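C-type lectin domain family 4, member b1 (Mus musculus, PDB 6LKR) is a calcium-binding C-type lectin receptor of innate immunity, whose carbohydrate-recognition domain binds one calcium ion and probably recognises glycolipid ligands of pathogen origin. Local coordinates at residues D52-T55 with G56-I60. Numbering follows the deposited sequence.
Sequences DFIT and GILDI
Ile57 and Leu58 fold back against the last turn of helix 48-56 and close over the carbonyl of Ile54. Ile57 brings its CG1 methylene, set between its own N and carbonyl carbon (chi1 69°), to 3.0 Å from Ile54 O, while Leu58 CG lies 3.2 Å from that same oxygen; both are tight carbon-to-oxygen contacts. The other branch of Ile57, the CG2 methyl, sits over one face of the Phe53 ring, 4.2 Å from CZ. Phe53 also stacks on Phe12 and meets Tyr17, which joins this end of the helix to strands 10-12 and 15-18. With CG anti to its carbonyl carbon (chi1 -56°), Leu58 is laid back on the helix end: its CD1 lies alongside the backbone, 3.8 Å from Thr55 CA, with Ile54 CG2 at looser range. Leu58 also touches Val106 of strand 103-109 and Trp114 of strand 113-119.

The backbone bonds show the helix ending. Gly56 N still reaches Asp52 O in the helical manner, but the step from Ile57 N to Phe53 O is weak, and Ile57 N turns instead to Ile54 O at 3.1 Å. Leu58 N then bonds to Thr55 O, closing a type I beta turn over Thr55-Leu58. Both of these donors stand well above the carbonyl plane. Thr55 keeps its hydroxyl on the preceding turn, where OG1 bonds to Gln51 O. A water donates to Thr55 O (2.7 Å) and to Leu58 O, bridging the helix end to the departing chain.

The Ile54 oxygen thus takes one strong N-H and is crowded by Ile57 CG1 and Leu58 CG, whereas that of Thr55 takes both an N-H and a water as the chain leaves toward strand 64-70.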
ATOM      1  N   ASP A  52      12.919  -3.455   7.938  1.00 23.25           N
ATOM      2  CA  ASP A  52      14.195  -3.079   8.602  1.00 21.99           C
ATOM      3  C   ASP A  52      13.943  -1.849   9.477  1.00 23.96           C
ATOM      4  O   ASP A  52      14.359  -1.852  10.661  1.00 26.27           O
ATOM      5  CB  ASP A  52      15.310  -2.847   7.583  1.00 22.45           C
ATOM      6  CG  ASP A  52      15.784  -4.104   6.873  1.00 33.61           C
ATOM      7  OD1 ASP A  52      15.360  -5.209   7.268  1.00 34.58           O
ATOM      8  OD2 ASP A  52      16.582  -3.964   5.932  1.00 34.92           O
ATOM      9  N   PHE A  53      13.267  -0.835   8.946  1.00 23.34           N
ATOM     10  CA  PHE A  53      13.045   0.415   9.711  1.00 23.53           C
ATOM     11  C   PHE A  53      12.213   0.105  10.957  1.00 24.85           C
ATOM     12  O   PHE A  53      12.603   0.508  12.051  1.00 23.83           O
ATOM     13  CB  PHE A  53      12.382   1.518   8.889  1.00 24.48           C
ATOM     14  CG  PHE A  53      12.128   2.741   9.734  1.00 23.16           C
ATOM     15  CD1 PHE A  53      13.121   3.686   9.924  1.00 23.05           C
ATOM     16  CD2 PHE A  53      10.932   2.896  10.416  1.00 23.40           C
ATOM     17  CE1 PHE A  53      12.906   4.790  10.736  1.00 27.27           C
ATOM     18  CE2 PHE A  53      10.722   3.995  11.233  1.00 24.93           C
ATOM     19  CZ  PHE A  53      11.700   4.948  11.380  1.00 25.60           C
ATOM     20  N   ILE A  54      11.070  -0.560  10.784  1.00 23.29           N
ATOM     21  CA  ILE A  54      10.129  -0.836  11.906  1.00 22.49           C
ATOM     22  C   ILE A  54      10.870  -1.641  12.980  1.00 25.81           C
ATOM     23  O   ILE A  54      10.808  -1.251  14.156  1.00 24.84           O
ATOM     24  CB  ILE A  54       8.862  -1.545  11.399  1.00 22.23           C
ATOM     25  CG1 ILE A  54       8.054  -0.637  10.470  1.00 24.69           C
ATOM     26  CG2 ILE A  54       8.023  -2.056  12.561  1.00 22.57           C
ATOM     27  CD1 ILE A  54       7.076  -1.385   9.591  1.00 24.97           C
ATOM     28  N   THR A  55      11.560  -2.714  12.595  1.00 22.79           N
ATOM     29  CA  THR A  55      12.259  -3.592  13.569  1.00 22.98           C
ATOM     30  C   THR A  55      13.417  -2.829  14.224  1.00 24.01           C
ATOM     31  O   THR A  55      13.717  -3.135  15.384  1.00 29.64           O
ATOM     32  CB  THR A  55      12.655  -4.924  12.932  1.00 24.74           C
ATOM     33  OG1 THR A  55      13.517  -4.683  11.824  1.00 25.75           O
ATOM     34  CG2 THR A  55      11.429  -5.701  12.509  1.00 23.11           C
ATOM     35  N   GLY A  56      13.986  -1.828  13.554  1.00 25.85           N
ATOM     36  CA  GLY A  56      15.065  -0.999  14.125  1.00 26.31           C
ATOM     37  C   GLY A  56      14.595  -0.176  15.321  1.00 31.02           C
ATOM     38  O   GLY A  56      15.449   0.203  16.151  1.00 29.34           O
ATOM     39  N   ILE A  57      13.294   0.109  15.433  1.00 23.97           N
ATOM     40  CA  ILE A  57      12.757   0.960  16.538  1.00 27.15           C
ATOM     41  C   ILE A  57      12.122   0.092  17.632  1.00 32.66           C
ATOM     42  O   ILE A  57      11.546   0.667  18.569  1.00 27.99           O
ATOM     43  CB  ILE A  57      11.805   2.044  15.998  1.00 26.19           C
ATOM     44  CG1 ILE A  57      10.485   1.483  15.461  1.00 33.34           C
ATOM     45  CG2 ILE A  57      12.525   2.881  14.960  1.00 28.00           C
ATOM     46  CD1 ILE A  57       9.399   2.531  15.294  1.00 30.77           C
ATOM     47  N   LEU A  58      12.254  -1.237  17.543  1.00 28.55           N
ATOM     48  CA  LEU A  58      11.653  -2.185  18.513  1.00 26.63           C
ATOM     49  C   LEU A  58      12.700  -2.667  19.523  1.00 35.81           C
ATOM     50  O   LEU A  58      13.917  -2.553  19.263  1.00 33.92           O
ATOM     51  CB  LEU A  58      11.039  -3.370  17.763  1.00 25.76           C
ATOM     52  CG  LEU A  58      10.003  -3.014  16.699  1.00 26.54           C
ATOM     53  CD1 LEU A  58       9.443  -4.267  16.043  1.00 26.15           C
ATOM     54  CD2 LEU A  58       8.880  -2.161  17.272  1.00 27.04           C
ATOM     55  N   ASP A  59      12.207  -3.190  20.641  1.00 29.08           N
ATOM     56  CA  ASP A  59      13.000  -3.883  21.686  1.00 33.14           C
ATOM     57  C   ASP A  59      13.082  -5.365  21.307  1.00 29.40           C
ATOM     58  O   ASP A  59      12.024  -6.003  21.200  1.00 29.14           O
ATOM     59  CB  ASP A  59      12.354  -3.637  23.048  1.00 39.12           C
ATOM     60  CG  ASP A  59      13.036  -4.335  24.209  1.00 46.79           C
ATOM     61  OD1 ASP A  59      13.932  -5.166  23.968  1.00 39.74           O
ATOM     62  OD2 ASP A  59      12.639  -4.047  25.349  1.00 50.85           O
ATOM     63  N   ILE A  60      14.292  -5.894  21.105  1.00 32.34           N
ATOM     64  CA  ILE A  60      14.516  -7.311  20.677  1.00 30.59           C
ATOM     65  C   ILE A  60      13.932  -8.283  21.709  1.00 28.49           C
ATOM     66  O   ILE A  60      13.803  -9.473  21.365  1.00 32.19           O
ATOM     67  CB  ILE A  60      16.004  -7.625  20.428  1.00 34.51           C
ATOM     68  CG1 ILE A  60      16.873  -7.338  21.657  1.00 38.33           C
ATOM     69  CG2 ILE A  60      16.512  -6.900  19.192  1.00 36.99           C
ATOM     70  CD1 ILE A  60      18.204  -8.059  21.631  1.00 45.00           C
TER
HETATM   71  O   HOH W   1      15.771  -3.136  17.156  1.00 29.96           O